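Local coordinates for IMC sub-compartment protein ISP3 (Toxoplasma gondii, PDB 4CHJ) that is a pleckstrin homology-fold protein of the parasite's inner membrane complex, one of a family critical for replication, at residues A[39-44]-A[131-136]; A[124-129]-A[135-140]. All blocks are in the same frame, centred on the assembly; numbering follows the deposited sequence.

Interaction 1: A[39-44]-A[131-136]; sequences MNRYEA and ITDAQC
A bend at chi3 (-78°) turns the side chain of Arg41 so that its guanidinium group reaches across from helix 32-44 to Asp133 near the start of helix 131-149. Asp133 answers with CG lying beside its own backbone N, chi1 -83°, which carries the carboxylate off its helix toward the arginine. The two side chains cross at roughly a right angle, yet their flat ends are turned only 27° from one another.

The grip is end-on and uses both terminal nitrogens. NH2 of Arg41 makes the shortest bond, 2.7 Å to OD1 of Asp133, where it meets the syn lone pair, and the acceptor lies close to the guanidinium plane. NH1 of Arg41 reaches OD2 of Asp133 at 3.2 Å, also on the syn side but tilted out of the carboxylate plane. A weak third bond runs from NH2 of Arg41 to OD2 of Asp133, so the carboxylate is held at both oxygens and its rotation is restrained. NH1 is shared with Asp46, whose carboxylate forms a second salt bridge; two acids thus share the charge of one guanidinium, and the second probably helps to hold it in position.

Tyr42, next to Arg41 on helix 32-44, has its ring nearly perpendicular to the carboxylate, and OD2 of Asp133 lies at the ring edge, 4.2 Å from Tyr42 OH. That hydroxyl is instead bonded to the backbone O of Thr47. At its other end, Asp133 is anchored through its backbone N, which bonds to OD1 of Asp130. The arrangement is a bidentate interhelical salt bridge, here tying the helix before the first strand of the pleckstrin homology sheet to the C-terminal helix characteristic of that fold.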
loop_
_atom_site.group_PDB
_atom_site.type_symbol
_atom_site.label_atom_id
_atom_site.label_comp_id
_atom_site.label_asym_id
_atom_site.label_seq_id
_atom_site.Cartn_x
_atom_site.Cartn_y
_atom_site.Cartn_z
ATOM N N MET A 39 10.613 -5.391 3.066
ATOM C CA MET A 39 10.622 -4.534 4.243
ATOM C C MET A 39 11.921 -3.747 4.385
ATOM O O MET A 39 11.905 -2.588 4.779
ATOM C CB MET A 39 10.377 -5.360 5.501
ATOM C CG MET A 39 10.142 -4.524 6.744
ATOM S SD MET A 39 8.547 -3.691 6.721
ATOM C CE MET A 39 8.788 -2.504 8.034
ATOM N N ASN A 40 13.041 -4.381 4.073
ATOM C CA ASN A 40 14.351 -3.733 4.173
ATOM C C ASN A 40 14.517 -2.612 3.190
ATOM O O ASN A 40 14.955 -1.526 3.554
ATOM C CB ASN A 40 15.475 -4.747 3.951
ATOM C CG ASN A 40 15.845 -5.479 5.224
ATOM O OD1 ASN A 40 15.969 -4.865 6.300
ATOM N ND2 ASN A 40 15.987 -6.802 5.129
ATOM N N ARG A 41 14.196 -2.893 1.930
ATOM C CA ARG A 41 14.170 -1.866 0.883
ATOM C C ARG A 41 13.377 -0.607 1.206
ATOM O O ARG A 41 13.876 0.519 1.027
ATOM C CB ARG A 41 13.646 -2.459 -0.402
ATOM C CG ARG A 41 14.698 -3.278 -1.085
ATOM C CD ARG A 41 14.330 -3.571 -2.505
ATOM N NE ARG A 41 13.352 -4.646 -2.574
ATOM C CZ ARG A 41 12.168 -4.548 -3.166
ATOM N NH1 ARG A 41 11.787 -3.409 -3.742
ATOM N NH2 ARG A 41 11.377 -5.609 -3.211
ATOM N N TYR A 42 12.148 -0.780 1.677
ATOM C CA TYR A 42 11.249 0.373 1.864
ATOM C C TYR A 42 11.472 1.086 3.192
ATOM O O TYR A 42 11.199 2.285 3.315
ATOM C CB TYR A 42 9.785 -0.046 1.665
ATOM C CG TYR A 42 9.462 -0.164 0.180
ATOM C CD1 TYR A 42 9.246 0.981 -0.595
ATOM C CD2 TYR A 42 9.510 -1.396 -0.474
ATOM C CE1 TYR A 42 9.026 0.893 -1.962
ATOM C CE2 TYR A 42 9.284 -1.491 -1.846
ATOM C CZ TYR A 42 9.048 -0.341 -2.583
ATOM O OH TYR A 42 8.819 -0.430 -3.933
ATOM N N GLU A 43 12.018 0.367 4.171
ATOM C CA GLU A 43 12.558 1.014 5.369
ATOM C C GLU A 43 13.730 1.918 4.988
ATOM O O GLU A 43 13.894 3.014 5.542
ATOM C CB GLU A 43 13.004 -0.034 6.396
ATOM C CG GLU A 43 11.861 -0.574 7.247
ATOM C CD GLU A 43 12.294 -1.647 8.248
ATOM O OE1 GLU A 43 13.303 -2.350 7.993
ATOM O OE2 GLU A 43 11.598 -1.801 9.284
ATOM N N ALA A 44 14.519 1.468 4.010
ATOM C CA ALA A 44 15.576 2.297 3.425
ATOM C C ALA A 44 14.993 3.428 2.579
ATOM O O ALA A 44 15.593 4.490 2.444
ATOM C CB ALA A 44 16.511 1.439 2.574
ATOM N N ILE A 131 4.374 -7.958 -8.585
ATOM C CA ILE A 131 3.231 -8.488 -7.849
ATOM C C ILE A 131 3.619 -8.788 -6.423
ATOM O O ILE A 131 2.864 -8.533 -5.477
ATOM C CB ILE A 131 2.718 -9.786 -8.486
ATOM C CG1 ILE A 131 2.362 -9.538 -9.951
ATOM C CG2 ILE A 131 1.500 -10.291 -7.729
ATOM C CD1 ILE A 131 1.545 -10.638 -10.614
ATOM N N THR A 132 4.796 -9.373 -6.298
ATOM C CA THR A 132 5.360 -9.764 -5.042
ATOM C C THR A 132 5.436 -8.597 -4.078
ATOM O O THR A 132 5.029 -8.705 -2.911
ATOM C CB THR A 132 6.783 -10.299 -5.292
ATOM O OG1 THR A 132 6.686 -11.575 -5.943
ATOM C CG2 THR A 132 7.602 -10.399 -3.975
ATOM N N ASP A 133 6.028 -7.511 -4.548
ATOM C CA ASP A 133 6.094 -6.267 -3.791
ATOM C C ASP A 133 4.717 -5.759 -3.372
ATOM O O ASP A 133 4.529 -5.297 -2.244
ATOM C CB ASP A 133 6.817 -5.205 -4.606
ATOM C CG ASP A 133 8.322 -5.319 -4.489
ATOM O OD1 ASP A 133 8.796 -6.257 -3.799
ATOM O OD2 ASP A 133 9.033 -4.449 -5.027
ATOM N N ALA A 134 3.747 -5.888 -4.269
ATOM C CA ALA A 134 2.400 -5.396 -4.006
ATOM C C ALA A 134 1.807 -6.237 -2.902
ATOM O O ALA A 134 1.224 -5.725 -1.961
ATOM C CB ALA A 134 1.551 -5.493 -5.260
ATOM N N GLN A 135 2.030 -7.538 -2.994
ATOM C CA GLN A 135 1.496 -8.470 -2.018
ATOM C C GLN A 135 2.181 -8.336 -0.661
ATOM O O GLN A 135 1.542 -8.535 0.369
ATOM C CB GLN A 135 1.591 -9.893 -2.552
ATOM C CG GLN A 135 0.833 -10.063 -3.860
ATOM C CD GLN A 135 0.593 -11.508 -4.233
ATOM O OE1 GLN A 135 1.331 -12.403 -3.825
ATOM N NE2 GLN A 135 -0.420 -11.735 -5.058
ATOM N N CYS A 136 3.433 -7.893 -0.655
ATOM C CA CYS A 136 4.109 -7.524 0.593
ATOM C C CYS A 136 3.526 -6.281 1.231
ATOM O O CYS A 136 3.430 -6.184 2.462
ATOM C CB CYS A 136 5.602 -7.296 0.355
ATOM S SG CYS A 136 6.494 -8.816 -0.027
#

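Interaction 2: A[124-129]-A[135-140]; sequences IAFSFK and QCFVSF
Phe137 of helix 131-149 points its ring at Phe126 and Phe128 of segment 124-129. The contact is carried by these three aromatic rings, all buried, and no hydrogen bond crosses it.

Two aromatic pairs make up the cluster, both oblique. Phe128 is the nearer: its ring centre lies 4.8 Å from that of Phe137, with the planes at 42°. Its outer corner does the touching, CZ resting over one face of Phe137 toward the rim, 3.3 Å from CG of Phe137, while the neighbouring CE1 of Phe128 comes equally near CD2 of Phe137. Phe126 meets the far end of the Phe137 ring instead. Its CD2 lies 3.4 Å from CZ of Phe137, the planes are inclined by 32° and the centres are 5.4 Å apart. Phe137 reaches both because its CG stands anti to the backbone N (chi1 -179°), extending the ring away from the helix.

Apolar packing continues around the cluster. Phe126 makes an edge-to-face pair with Phe115 and touches Met48 and Val50, while Phe137 also rests on Val113, so strands on both sides of 123-127 take part. With only ring and CB carbons meeting between the two segments, the C-terminal helix is held on the sheet here by dispersion, shape fit and exclusion of water, without directional polar bonds.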
loop_
_atom_site.group_PDB
_atom_site.type_symbol
_atom_site.label_atom_id
_atom_site.label_comp_id
_atom_site.label_asym_id
_atom_site.label_seq_id
_atom_site.Cartn_x
_atom_site.Cartn_y
_atom_site.Cartn_z
ATOM N N ILE A 124 -6.399 5.578 -1.361
ATOM C CA ILE A 124 -5.167 5.879 -2.060
ATOM C C ILE A 124 -4.741 4.623 -2.744
ATOM O O ILE A 124 -4.967 3.533 -2.228
ATOM C CB ILE A 124 -4.069 6.292 -1.079
ATOM C CG1 ILE A 124 -4.625 7.361 -0.108
ATOM C CG2 ILE A 124 -2.843 6.789 -1.845
ATOM C CD1 ILE A 124 -3.668 7.775 0.987
ATOM N N ALA A 125 -4.144 4.757 -3.912
ATOM C CA ALA A 125 -3.655 3.607 -4.618
ATOM C C ALA A 125 -2.180 3.774 -4.868
ATOM O O ALA A 125 -1.749 4.817 -5.415
ATOM C CB ALA A 125 -4.400 3.421 -5.929
ATOM N N PHE A 126 -1.412 2.763 -4.419
ATOM C CA PHE A 126 0.006 2.593 -4.776
ATOM C C PHE A 126 0.136 1.462 -5.801
ATOM O O PHE A 126 -0.520 0.444 -5.690
ATOM C CB PHE A 126 0.821 2.212 -3.530
ATOM C CG PHE A 126 0.970 3.327 -2.523
ATOM C CD1 PHE A 126 0.510 4.615 -2.794
ATOM C CD2 PHE A 126 1.591 3.091 -1.313
ATOM C CE1 PHE A 126 0.668 5.633 -1.871
ATOM C CE2 PHE A 126 1.764 4.107 -0.395
ATOM C CZ PHE A 126 1.304 5.385 -0.679
ATOM N N SER A 127 0.992 1.671 -6.788
ATOM C CA SER A 127 1.354 0.659 -7.747
ATOM C C SER A 127 2.835 0.290 -7.566
ATOM O O SER A 127 3.708 1.167 -7.487
ATOM C CB SER A 127 1.125 1.170 -9.163
ATOM O OG SER A 127 1.430 0.156 -10.107
ATOM N N PHE A 128 3.102 -1.006 -7.434
ATOM C CA PHE A 128 4.459 -1.477 -7.108
ATOM C C PHE A 128 5.076 -2.135 -8.305
ATOM O O PHE A 128 4.378 -2.450 -9.286
ATOM C CB PHE A 128 4.440 -2.448 -5.921
ATOM C CG PHE A 128 4.148 -1.778 -4.616
ATOM C CD1 PHE A 128 2.832 -1.570 -4.217
ATOM C CD2 PHE A 128 5.178 -1.211 -3.874
ATOM C CE1 PHE A 128 2.559 -0.882 -3.064
ATOM C CE2 PHE A 128 4.907 -0.527 -2.714
ATOM C CZ PHE A 128 3.595 -0.344 -2.319
ATOM N N LYS A 129 6.397 -2.336 -8.237
ATOM C CA LYS A 129 7.179 -2.628 -9.431
ATOM C C LYS A 129 6.879 -4.057 -9.912
ATOM O O LYS A 129 6.995 -4.350 -11.094
ATOM C CB LYS A 129 8.671 -2.409 -9.163
ATOM C CG LYS A 129 9.548 -2.624 -10.385
ATOM C CD LYS A 129 11.032 -2.356 -10.117
ATOM C CE LYS A 129 11.874 -2.609 -11.363
ATOM N NZ LYS A 129 13.326 -2.348 -11.107
ATOM N N GLN A 135 2.030 -7.538 -2.994
ATOM C CA GLN A 135 1.496 -8.470 -2.018
ATOM C C GLN A 135 2.181 -8.336 -0.661
ATOM O O GLN A 135 1.542 -8.535 0.369
ATOM C CB GLN A 135 1.591 -9.893 -2.552
ATOM C CG GLN A 135 0.833 -10.063 -3.860
ATOM C CD GLN A 135 0.593 -11.508 -4.233
ATOM O OE1 GLN A 135 1.331 -12.403 -3.825
ATOM N NE2 GLN A 135 -0.420 -11.735 -5.058
ATOM N N CYS A 136 3.433 -7.893 -0.655
ATOM C CA CYS A 136 4.109 -7.524 0.593
ATOM C C CYS A 136 3.526 -6.281 1.231
ATOM O O CYS A 136 3.430 -6.184 2.462
ATOM C CB CYS A 136 5.602 -7.296 0.355
ATOM S SG CYS A 136 6.494 -8.816 -0.027
ATOM N N PHE A 137 3.207 -5.285 0.417
ATOM C CA PHE A 137 2.668 -4.050 0.958
ATOM C C PHE A 137 1.304 -4.372 1.544
ATOM O O PHE A 137 0.978 -3.966 2.667
ATOM C CB PHE A 137 2.595 -3.013 -0.134
ATOM C CG PHE A 137 2.078 -1.700 0.317
ATOM C CD1 PHE A 137 2.777 -0.943 1.216
ATOM C CD2 PHE A 137 0.878 -1.206 -0.185
ATOM C CE1 PHE A 137 2.286 0.273 1.640
ATOM C CE2 PHE A 137 0.396 0.021 0.222
ATOM C CZ PHE A 137 1.105 0.761 1.126
ATOM N N VAL A 138 0.578 -5.253 0.868
ATOM C CA VAL A 138 -0.699 -5.730 1.390
ATOM C C VAL A 138 -0.543 -6.370 2.805
ATOM O O VAL A 138 -1.317 -6.073 3.738
ATOM C CB VAL A 138 -1.399 -6.707 0.395
ATOM C CG1 VAL A 138 -2.629 -7.346 1.030
ATOM C CG2 VAL A 138 -1.833 -5.979 -0.870
ATOM N N SER A 139 0.481 -7.195 2.978
ATOM C CA SER A 139 0.704 -7.877 4.256
ATOM C C SER A 139 1.168 -6.901 5.305
ATOM O O SER A 139 0.761 -6.987 6.455
ATOM C CB SER A 139 1.721 -8.991 4.094
ATOM O OG SER A 139 1.118 -10.084 3.434
ATOM N N PHE A 140 2.001 -5.951 4.905
ATOM C CA PHE A 140 2.455 -4.931 5.831
ATOM C C PHE A 140 1.268 -4.106 6.318
ATOM O O PHE A 140 1.141 -3.826 7.504
ATOM C CB PHE A 140 3.488 -4.034 5.150
ATOM C CG PHE A 140 3.729 -2.738 5.859
ATOM C CD1 PHE A 140 4.260 -2.721 7.131
ATOM C CD2 PHE A 140 3.417 -1.537 5.253
ATOM C CE1 PHE A 140 4.481 -1.530 7.789
ATOM C CE2 PHE A 140 3.636 -0.340 5.903
ATOM C CZ PHE A 140 4.168 -0.337 7.173
#

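How the interactions relate
Both contacts engage helix 131-149, and both are buried, but the centre of interaction 2 lies about 3 Å from that of the chain, the centre of interaction 1 about 9 Å. Interaction 2 sets the helix against the sheet through aromatic packing; interaction 1 joins its first turn to helix 32-44 through opposite charges, with the arginine partly exposed. Neighbouring turns on much the same side of one helix thus serve a polar helix-helix bridge and the hydrophobic core. The two meet at Phe128, whose CD2 lies 3.7 Å from Tyr42 OH and whose CB lies 3.9 Å from CB of Asp133, so the salt bridge adjoins the aromatic cluster.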